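Local coordinates for PrgZ (Enterococcus faecalis, PDB 4FAJ), which binds peptide pheromone as a membrane-anchored extracellular receptor of the solute-binding protein 5 family, and probably serves peptide uptake, at residues L73-A78 and T85-V90; Y95-K100 and L205-A210; S412-V417 and T444-P449. All blocks are in the same frame, centred on the assembly; numbering follows the deposited sequence.

Interaction 1 of 3, residues L73-A78 and T85-V90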
loop_
_atom_site.group_PDB
_atom_site.type_symbol
_atom_site.label_atom_id
_atom_site.label_comp_id
_atom_site.label_asym_id
_atom_site.label_seq_id
_atom_site.Cartn_x
_atom_site.Cartn_y
_atom_site.Cartn_z
ATOM N N LEU A 73 3.257 7.000 -12.499
ATOM C CA LEU A 73 4.293 6.248 -13.199
ATOM C C LEU A 73 5.695 6.601 -12.677
ATOM O O LEU A 73 6.701 6.305 -13.335
ATOM C CB LEU A 73 4.211 6.520 -14.702
ATOM C CG LEU A 73 2.893 6.206 -15.398
ATOM C CD1 LEU A 73 2.948 6.661 -16.855
ATOM C CD2 LEU A 73 2.612 4.720 -15.309
ATOM N N ASP A 74 5.755 7.233 -11.509
ATOM C CA ASP A 74 7.011 7.715 -10.929
ATOM C C ASP A 74 7.244 7.062 -9.559
ATOM O O ASP A 74 6.473 7.285 -8.619
ATOM C CB ASP A 74 6.969 9.235 -10.797
ATOM C CG ASP A 74 8.278 9.840 -10.276
ATOM O OD1 ASP A 74 9.258 9.115 -9.980
ATOM O OD2 ASP A 74 8.317 11.081 -10.149
ATOM N N PRO A 75 8.335 6.282 -9.430
ATOM C CA PRO A 75 8.707 5.682 -8.143
ATOM C C PRO A 75 8.631 6.639 -6.951
ATOM O O PRO A 75 8.250 6.241 -5.849
ATOM C CB PRO A 75 10.167 5.258 -8.374
ATOM C CG PRO A 75 10.230 4.936 -9.807
ATOM C CD PRO A 75 9.318 5.946 -10.482
ATOM N N ALA A 76 9.019 7.887 -7.163
ATOM C CA ALA A 76 9.036 8.864 -6.088
ATOM C C ALA A 76 7.635 9.208 -5.585
ATOM O O ALA A 76 7.488 9.552 -4.422
ATOM C CB ALA A 76 9.777 10.135 -6.526
ATOM N N THR A 77 6.614 9.110 -6.435
ATOM C CA THR A 77 5.263 9.543 -6.069
ATOM C C THR A 77 4.216 8.431 -5.966
ATOM O O THR A 77 3.146 8.674 -5.422
ATOM C CB THR A 77 4.713 10.599 -7.053
ATOM O OG1 THR A 77 4.484 9.991 -8.333
ATOM C CG2 THR A 77 5.691 11.786 -7.179
ATOM N N ALA A 78 4.516 7.232 -6.472
ATOM C CA ALA A 78 3.561 6.127 -6.462
ATOM C C ALA A 78 3.374 5.540 -5.046
ATOM O O ALA A 78 4.337 5.121 -4.406
ATOM C CB ALA A 78 4.000 5.039 -7.431
ATOM N N THR A 85 1.855 -2.192 -8.406
ATOM C CA THR A 85 1.893 -3.412 -9.218
ATOM C C THR A 85 2.397 -3.177 -10.659
ATOM O O THR A 85 3.212 -3.959 -11.179
ATOM C CB THR A 85 0.514 -4.113 -9.245
ATOM O OG1 THR A 85 0.257 -4.688 -7.953
ATOM C CG2 THR A 85 0.484 -5.230 -10.312
ATOM N N LEU A 86 1.939 -2.105 -11.305
ATOM C CA LEU A 86 2.429 -1.809 -12.648
ATOM C C LEU A 86 3.936 -1.546 -12.616
ATOM O O LEU A 86 4.691 -2.111 -13.408
ATOM C CB LEU A 86 1.724 -0.607 -13.251
ATOM C CG LEU A 86 2.281 -0.135 -14.598
ATOM C CD1 LEU A 86 2.198 -1.236 -15.645
ATOM C CD2 LEU A 86 1.512 1.120 -15.032
ATOM N N LEU A 87 4.366 -0.694 -11.694
ATOM C CA LEU A 87 5.792 -0.347 -11.588
ATOM C C LEU A 87 6.648 -1.568 -11.221
ATOM O O LEU A 87 7.775 -1.702 -11.715
ATOM C CB LEU A 87 6.023 0.818 -10.603
ATOM C CG LEU A 87 5.656 2.225 -11.076
ATOM C CD1 LEU A 87 5.926 3.267 -9.959
ATOM C CD2 LEU A 87 6.375 2.626 -12.346
ATOM N N ALA A 88 6.124 -2.472 -10.388
ATOM C CA ALA A 88 6.849 -3.706 -10.052
ATOM C C ALA A 88 7.079 -4.597 -11.284
ATOM O O ALA A 88 7.980 -5.432 -11.291
ATOM C CB ALA A 88 6.125 -4.482 -8.941
ATOM N N ASN A 89 6.293 -4.372 -12.333
ATOM C CA ASN A 89 6.350 -5.175 -13.561
ATOM C C ASN A 89 6.973 -4.481 -14.796
ATOM O O ASN A 89 7.530 -5.169 -15.671
ATOM C CB ASN A 89 4.957 -5.709 -13.865
ATOM C CG ASN A 89 4.554 -6.813 -12.922
ATOM O OD1 ASN A 89 5.001 -7.951 -13.064
ATOM N ND2 ASN A 89 3.703 -6.494 -11.950
ATOM N N VAL A 90 6.909 -3.148 -14.866
ATOM C CA VAL A 90 7.615 -2.413 -15.920
ATOM C C VAL A 90 8.951 -1.829 -15.457
ATOM O O VAL A 90 9.770 -1.433 -16.283
ATOM C CB VAL A 90 6.717 -1.344 -16.642
ATOM C CG1 VAL A 90 5.496 -2.019 -17.280
ATOM C CG2 VAL A 90 6.309 -0.207 -15.690
#
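Leu87 of helix 81-90 reaches into the loop Leu73-Ala78, an Asx turn headed by Asp74 that leads from strand 61-66 into this same helix, so the contact folds a helix back on its own N-terminal approach. Contact across it is van der Waals packing, with no hydrogen bond between the segments. In Leu87, CG anti to the carbonyl carbon (chi1 -75°) is brought toward the loop, and its two methyls go to different partners. CD1 meets Ala78 CB at 3.6 Å and also lies 3.9 Å from Pro75 N, while CD2 stands 3.8 Å from the backbone oxygen of Leu73. Beside it the side chains of Leu73 and Leu86 cross obliquely, Leu73 CD2 to Leu86 CD2, 3.8 Å. Leu86 then continues the apolar layer onto Ile255 of strand 252-257.

Polar bonds shape the loop from within. Asp74 O takes the backbone N-H of both Thr77 and Ala78, which closes the turn around Pro75 and Ala76. Asp74, whose CB is turned away from the helix, makes a salt bridge with Arg148 through OD2, while OD1 closes the Asx turn by accepting from Ala76 N at 3.1 Å, met from above the carboxylate plane, 66° out of it.

Interaction 2 of 3, residues Y95-K100 and L205-A210. With GOL (glycerol), chain D.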
loop_
_atom_site.group_PDB
_atom_site.type_symbol
_atom_site.label_atom_id
_atom_site.label_comp_id
_atom_site.label_asym_id
_atom_site.label_seq_id
_atom_site.Cartn_x
_atom_site.Cartn_y
_atom_site.Cartn_z
ATOM N N TYR A 95 16.537 -5.247 -5.324
ATOM C CA TYR A 95 16.019 -6.545 -4.894
ATOM C C TYR A 95 14.544 -6.702 -5.306
ATOM O O TYR A 95 13.829 -5.715 -5.551
ATOM C CB TYR A 95 16.208 -6.734 -3.368
ATOM C CG TYR A 95 17.646 -6.575 -2.987
ATOM C CD1 TYR A 95 18.523 -7.649 -3.071
ATOM C CD2 TYR A 95 18.167 -5.327 -2.654
ATOM C CE1 TYR A 95 19.857 -7.498 -2.792
ATOM C CE2 TYR A 95 19.513 -5.168 -2.372
ATOM C CZ TYR A 95 20.349 -6.251 -2.443
ATOM O OH TYR A 95 21.681 -6.118 -2.185
ATOM N N ARG A 96 14.129 -7.961 -5.418
ATOM C CA ARG A 96 12.778 -8.362 -5.815
ATOM C C ARG A 96 12.355 -9.506 -4.888
ATOM O O ARG A 96 13.142 -10.431 -4.648
ATOM C CB ARG A 96 12.788 -8.854 -7.263
ATOM C CG ARG A 96 11.417 -9.292 -7.809
ATOM C CD ARG A 96 11.573 -10.112 -9.070
ATOM N NE ARG A 96 12.072 -9.332 -10.210
ATOM C CZ ARG A 96 11.329 -8.551 -10.998
ATOM N NH1 ARG A 96 10.017 -8.409 -10.796
ATOM N NH2 ARG A 96 11.902 -7.909 -12.009
ATOM N N LEU A 97 11.124 -9.444 -4.374
ATOM C CA LEU A 97 10.633 -10.482 -3.467
ATOM C C LEU A 97 10.461 -11.823 -4.156
ATOM O O LEU A 97 9.998 -11.905 -5.307
ATOM C CB LEU A 97 9.307 -10.069 -2.805
ATOM C CG LEU A 97 9.323 -8.834 -1.907
ATOM C CD1 LEU A 97 7.992 -8.778 -1.137
ATOM C CD2 LEU A 97 10.524 -8.768 -0.943
ATOM N N ASP A 98 10.856 -12.880 -3.458
ATOM C CA ASP A 98 10.632 -14.239 -3.928
ATOM C C ASP A 98 9.285 -14.758 -3.423
ATOM O O ASP A 98 8.539 -14.040 -2.764
ATOM C CB ASP A 98 11.789 -15.175 -3.517
ATOM C CG ASP A 98 11.913 -15.368 -2.003
ATOM O OD1 ASP A 98 10.964 -15.037 -1.249
ATOM O OD2 ASP A 98 12.989 -15.854 -1.571
ATOM N N GLU A 99 8.996 -16.018 -3.733
ATOM C CA GLU A 99 7.724 -16.643 -3.371
ATOM C C GLU A 99 7.437 -16.663 -1.862
ATOM O O GLU A 99 6.283 -16.826 -1.446
ATOM C CB GLU A 99 7.630 -18.059 -3.977
ATOM C CG GLU A 99 8.648 -19.091 -3.455
ATOM C CD GLU A 99 10.035 -18.964 -4.079
ATOM O OE1 GLU A 99 10.277 -17.998 -4.857
ATOM O OE2 GLU A 99 10.891 -19.838 -3.788
ATOM N N LYS A 100 8.476 -16.486 -1.049
ATOM C CA LYS A 100 8.332 -16.412 0.404
ATOM C C LYS A 100 8.404 -14.983 0.915
ATOM O O LYS A 100 8.585 -14.759 2.107
ATOM C CB LYS A 100 9.414 -17.266 1.075
ATOM C CG LYS A 100 9.292 -18.741 0.728
ATOM C CD LYS A 100 10.215 -19.607 1.574
ATOM C CE LYS A 100 9.711 -21.040 1.642
ATOM N NZ LYS A 100 9.547 -21.653 0.289
ATOM N N LEU A 205 13.333 -2.852 2.473
ATOM C CA LEU A 205 13.020 -1.518 1.943
ATOM C C LEU A 205 13.594 -1.307 0.545
ATOM O O LEU A 205 12.977 -0.649 -0.302
ATOM C CB LEU A 205 13.546 -0.436 2.877
ATOM C CG LEU A 205 12.861 -0.351 4.245
ATOM C CD1 LEU A 205 13.467 0.760 5.058
ATOM C CD2 LEU A 205 11.371 -0.140 4.102
ATOM N N LEU A 206 14.780 -1.866 0.305
ATOM C CA LEU A 206 15.446 -1.759 -0.995
ATOM C C LEU A 206 14.732 -2.511 -2.116
ATOM O O LEU A 206 15.118 -2.376 -3.283
ATOM C CB LEU A 206 16.899 -2.260 -0.895
ATOM C CG LEU A 206 17.835 -1.489 0.033
ATOM C CD1 LEU A 206 19.245 -2.097 0.051
ATOM C CD2 LEU A 206 17.880 0.004 -0.323
ATOM N N SER A 207 13.716 -3.312 -1.774
ATOM C CA SER A 207 12.906 -4.001 -2.777
ATOM C C SER A 207 11.657 -3.198 -3.172
ATOM O O SER A 207 10.952 -3.577 -4.103
ATOM C CB SER A 207 12.487 -5.389 -2.274
ATOM O OG SER A 207 11.526 -5.293 -1.244
ATOM N N LEU A 208 11.384 -2.109 -2.457
ATOM C CA LEU A 208 10.161 -1.341 -2.660
ATOM C C LEU A 208 10.292 -0.435 -3.878
ATOM O O LEU A 208 11.367 0.120 -4.147
ATOM C CB LEU A 208 9.853 -0.476 -1.435
ATOM C CG LEU A 208 9.620 -1.209 -0.106
ATOM C CD1 LEU A 208 9.290 -0.219 0.998
ATOM C CD2 LEU A 208 8.534 -2.253 -0.248
ATOM N N THR A 209 9.177 -0.250 -4.579
ATOM C CA THR A 209 9.152 0.622 -5.757
ATOM C C THR A 209 9.696 2.019 -5.442
ATOM O O THR A 209 10.369 2.619 -6.268
ATOM C CB THR A 209 7.741 0.691 -6.402
ATOM O OG1 THR A 209 6.797 1.241 -5.476
ATOM C CG2 THR A 209 7.290 -0.698 -6.858
ATOM N N ALA A 210 9.446 2.523 -4.238
ATOM C CA ALA A 210 9.984 3.835 -3.819
ATOM C C ALA A 210 11.508 3.936 -3.905
ATOM O O ALA A 210 12.052 5.027 -4.110
ATOM C CB ALA A 210 9.528 4.169 -2.395
HETATM C C1 GOL D . 7.521 -6.428 -4.225
HETATM O O1 GOL D . 7.132 -5.298 -3.464
HETATM C C2 GOL D . 8.967 -6.303 -4.712
HETATM O O2 GOL D . 9.373 -7.503 -5.353
HETATM C C3 GOL D . 9.064 -5.146 -5.708
HETATM O O3 GOL D . 10.400 -5.018 -6.191
#
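Ser207 O accepts the shortest polar bond here, 2.6 Å from O3 of a glycerol that probably came from the crystallisation liquor. Ser207 belongs to a type I beta turn, Leu205 to Leu208, which leads out of the end of helix 202-205 and packs against the short strand 95-97. The same glycerol also takes the backbone N-H of Leu97 on its O2, at 2.8 Å and nearly straight (168°). It thus bridges the two segments, which share no direct hydrogen bond, and it is held further by Tyr212 and Ala553.

Direct contact is chiefly of two kinds, the Tyr95 ring edge against Leu206 and Ser207 against the Tyr95 backbone. The Tyr95 ring lies alongside Leu206, both side chains pointing the same way. Leu206 CB sits 3.8 Å from Tyr95 CD2, near the ring plane, so the ring offers its edge and not a face. The far end of the ring is fixed by a hydrogen bond from Tyr95 OH to Gly110 O, and Ile123 of strand 120-124 touches both Tyr95 and Leu206. At the backbone, Ser207 CA approaches Tyr95 O at 3.4 Å in a CA-H...O contact.

Arg96 has its CB turned away from the turn, and its guanidinium makes salt bridges with Glu92 and Asp556; its side chain lies about 8 Å from a bound zinc ion. Ser207 OG, placed between its backbone N and carbonyl carbon (chi1 71°), bonds back to Asp204 O. Ser207 OG lies 3.6 Å from Leu97 CD2, and the Leu97 side chain also leans over the glycerol, with Leu97 CG 3.8 Å from glycerol C2.

Interaction 3 of 3, residues S412-V417 and T444-P449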
loop_
_atom_site.group_PDB
_atom_site.type_symbol
_atom_site.label_atom_id
_atom_site.label_comp_id
_atom_site.label_asym_id
_atom_site.label_seq_id
_atom_site.Cartn_x
_atom_site.Cartn_y
_atom_site.Cartn_z
ATOM N N SER A 412 -23.693 15.352 12.010
ATOM C CA SER A 412 -23.550 14.726 10.706
ATOM C C SER A 412 -22.081 14.447 10.376
ATOM O O SER A 412 -21.202 15.267 10.661
ATOM C CB SER A 412 -24.160 15.633 9.633
ATOM O OG SER A 412 -23.692 15.290 8.345
ATOM N N LEU A 413 -21.835 13.288 9.766
ATOM C CA LEU A 413 -20.498 12.900 9.338
ATOM C C LEU A 413 -20.543 12.358 7.919
ATOM O O LEU A 413 -21.370 11.508 7.602
ATOM C CB LEU A 413 -19.924 11.836 10.268
ATOM C CG LEU A 413 -19.601 12.277 11.691
ATOM C CD1 LEU A 413 -19.128 11.088 12.502
ATOM C CD2 LEU A 413 -18.560 13.392 11.703
ATOM N N ASP A 414 -19.649 12.851 7.073
ATOM C CA ASP A 414 -19.512 12.331 5.726
ATOM C C ASP A 414 -18.467 11.214 5.669
ATOM O O ASP A 414 -17.441 11.285 6.346
ATOM C CB ASP A 414 -19.112 13.430 4.753
ATOM C CG ASP A 414 -19.052 12.922 3.335
ATOM O OD1 ASP A 414 -20.117 12.515 2.831
ATOM O OD2 ASP A 414 -17.944 12.878 2.751
ATOM N N LEU A 415 -18.744 10.202 4.846
ATOM C CA LEU A 415 -17.871 9.051 4.672
ATOM C C LEU A 415 -17.452 8.919 3.201
ATOM O O LEU A 415 -18.271 8.573 2.340
ATOM C CB LEU A 415 -18.598 7.780 5.132
ATOM C CG LEU A 415 -17.875 6.444 4.947
ATOM C CD1 LEU A 415 -16.449 6.500 5.501
ATOM C CD2 LEU A 415 -18.665 5.322 5.606
ATOM N N LEU A 416 -16.183 9.200 2.923
ATOM C CA LEU A 416 -15.623 9.051 1.580
ATOM C C LEU A 416 -15.288 7.594 1.283
ATOM O O LEU A 416 -14.678 6.899 2.108
ATOM C CB LEU A 416 -14.349 9.892 1.405
ATOM C CG LEU A 416 -14.483 11.401 1.242
ATOM C CD1 LEU A 416 -13.120 12.014 0.912
ATOM C CD2 LEU A 416 -15.530 11.753 0.177
ATOM N N VAL A 417 -15.678 7.144 0.098
ATOM C CA VAL A 417 -15.374 5.808 -0.365
ATOM C C VAL A 417 -15.061 5.847 -1.855
ATOM O O VAL A 417 -15.505 6.745 -2.576
ATOM C CB VAL A 417 -16.547 4.830 -0.116
ATOM C CG1 VAL A 417 -16.910 4.776 1.369
ATOM C CG2 VAL A 417 -17.779 5.208 -0.962
ATOM N N THR A 444 -23.508 10.415 5.757
ATOM C CA THR A 444 -23.636 10.459 4.306
ATOM C C THR A 444 -22.492 9.656 3.703
ATOM O O THR A 444 -21.374 9.678 4.223
ATOM C CB THR A 444 -23.599 11.906 3.779
ATOM O OG1 THR A 444 -22.398 12.552 4.226
ATOM C CG2 THR A 444 -24.801 12.689 4.281
ATOM N N VAL A 445 -22.770 8.923 2.633
ATOM C CA VAL A 445 -21.732 8.181 1.931
ATOM C C VAL A 445 -21.459 8.872 0.611
ATOM O O VAL A 445 -22.392 9.117 -0.156
ATOM C CB VAL A 445 -22.152 6.734 1.665
ATOM C CG1 VAL A 445 -21.057 6.005 0.888
ATOM C CG2 VAL A 445 -22.456 6.005 2.989
ATOM N N THR A 446 -20.190 9.185 0.346
ATOM C CA THR A 446 -19.809 9.915 -0.867
ATOM C C THR A 446 -18.797 9.097 -1.679
ATOM O O THR A 446 -17.604 9.113 -1.379
ATOM C CB THR A 446 -19.227 11.295 -0.525
ATOM O OG1 THR A 446 -20.155 11.998 0.313
ATOM C CG2 THR A 446 -18.953 12.095 -1.803
ATOM N N PRO A 447 -19.281 8.354 -2.691
ATOM C CA PRO A 447 -18.386 7.614 -3.576
ATOM C C PRO A 447 -17.709 8.517 -4.598
ATOM O O PRO A 447 -18.393 9.269 -5.317
ATOM C CB PRO A 447 -19.322 6.628 -4.293
ATOM C CG PRO A 447 -20.636 6.731 -3.601
ATOM C CD PRO A 447 -20.696 8.076 -3.003
ATOM N N ILE A 448 -16.384 8.429 -4.677
ATOM C CA ILE A 448 -15.606 9.252 -5.585
ATOM C C ILE A 448 -14.531 8.451 -6.317
ATOM O O ILE A 448 -14.110 7.376 -5.849
ATOM C CB ILE A 448 -14.935 10.463 -4.852
ATOM C CG1 ILE A 448 -14.201 10.014 -3.583
ATOM C CG2 ILE A 448 -15.981 11.519 -4.496
ATOM C CD1 ILE A 448 -13.349 11.102 -2.963
ATOM N N PRO A 449 -14.082 8.970 -7.475
ATOM C CA PRO A 449 -12.977 8.364 -8.210
ATOM C C PRO A 449 -11.667 8.370 -7.424
ATOM O O PRO A 449 -11.447 9.241 -6.586
ATOM C CB PRO A 449 -12.847 9.252 -9.450
ATOM C CG PRO A 449 -14.127 9.942 -9.570
ATOM C CD PRO A 449 -14.606 10.153 -8.180
#
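Asp414 OD1 is gripped by two threonine hydroxyls of the neighbouring strand: Thr444 OG1 donates to it at 2.7 Å and Thr446 OG1 at 2.6 Å. The two donors divide the lone pairs of OD1: Thr444 OG1 meets the anti one and Thr446 OG1 the syn one, on the side of OD2. Both threonine side chains cross the aspartate at about a right angle. Asp414 has CG anti to its backbone N (chi1 -176°), which swings the carboxylate across to the other strand, and the paired donors would be expected to steady its negative charge.

Along the same face, Leu416 lies beside Thr446, its CD2 3.8 Å from Thr446 CB, and crosses Ile448, whose CD1 is 3.9 Å from that methyl. The other face is apolar: Val417 CG2 touches Val445 CG1 at 3.8 Å and also packs on Pro447.

What holds these side chains in step is a parallel pairing of Asp414-Val417 with Thr444-Pro447. Thr444 N bonds to Leu413 O at 3.0 Å; next, Leu415 N and Leu415 O bond to Thr444 O and Thr446 N, then Val417 N and Val417 O to Thr446 O and Ile448 N. Pro447, lacking an N-H, falls at a position where this pattern asks for none. The Thr446 N to Leu415 O bond is nearly straight (172° at the hydrogen), and the strand axes approach to 4.7 Å.

The strands are the two ends of a beta-alpha-beta unit, connected through helix 421-437. That helix covers Val445 and Pro447, through Gln431 and Lys424, while helix 450-459 packs on Leu416 and Ile448 through Phe453. Strand 464-470 pairs in parallel with the other edge of strand 412-418, leaving the latter between two partners.

In the fold
Interactions 1 and 2 are neighbours, their centres 13 Å apart, and helix 81-90 is followed in the chain by strand 95-97. They touch where Pro75 CB meets Thr209 O at 3.4 Å and where Ala88 O lies 3.6 Å from Arg96 NH1. Interaction 3 is remote: its centre is 28 Å from that of interaction 1 and 35 Å from that of interaction 2, on the opposite side of the chain's centre from the latter. Interactions 2 and 3 each have a zinc ligand in the neighbourhood: the Arg96 side chain is about 7 Å from that of Asp263, and the Pro447 side chain about 10 Å from that of Glu421.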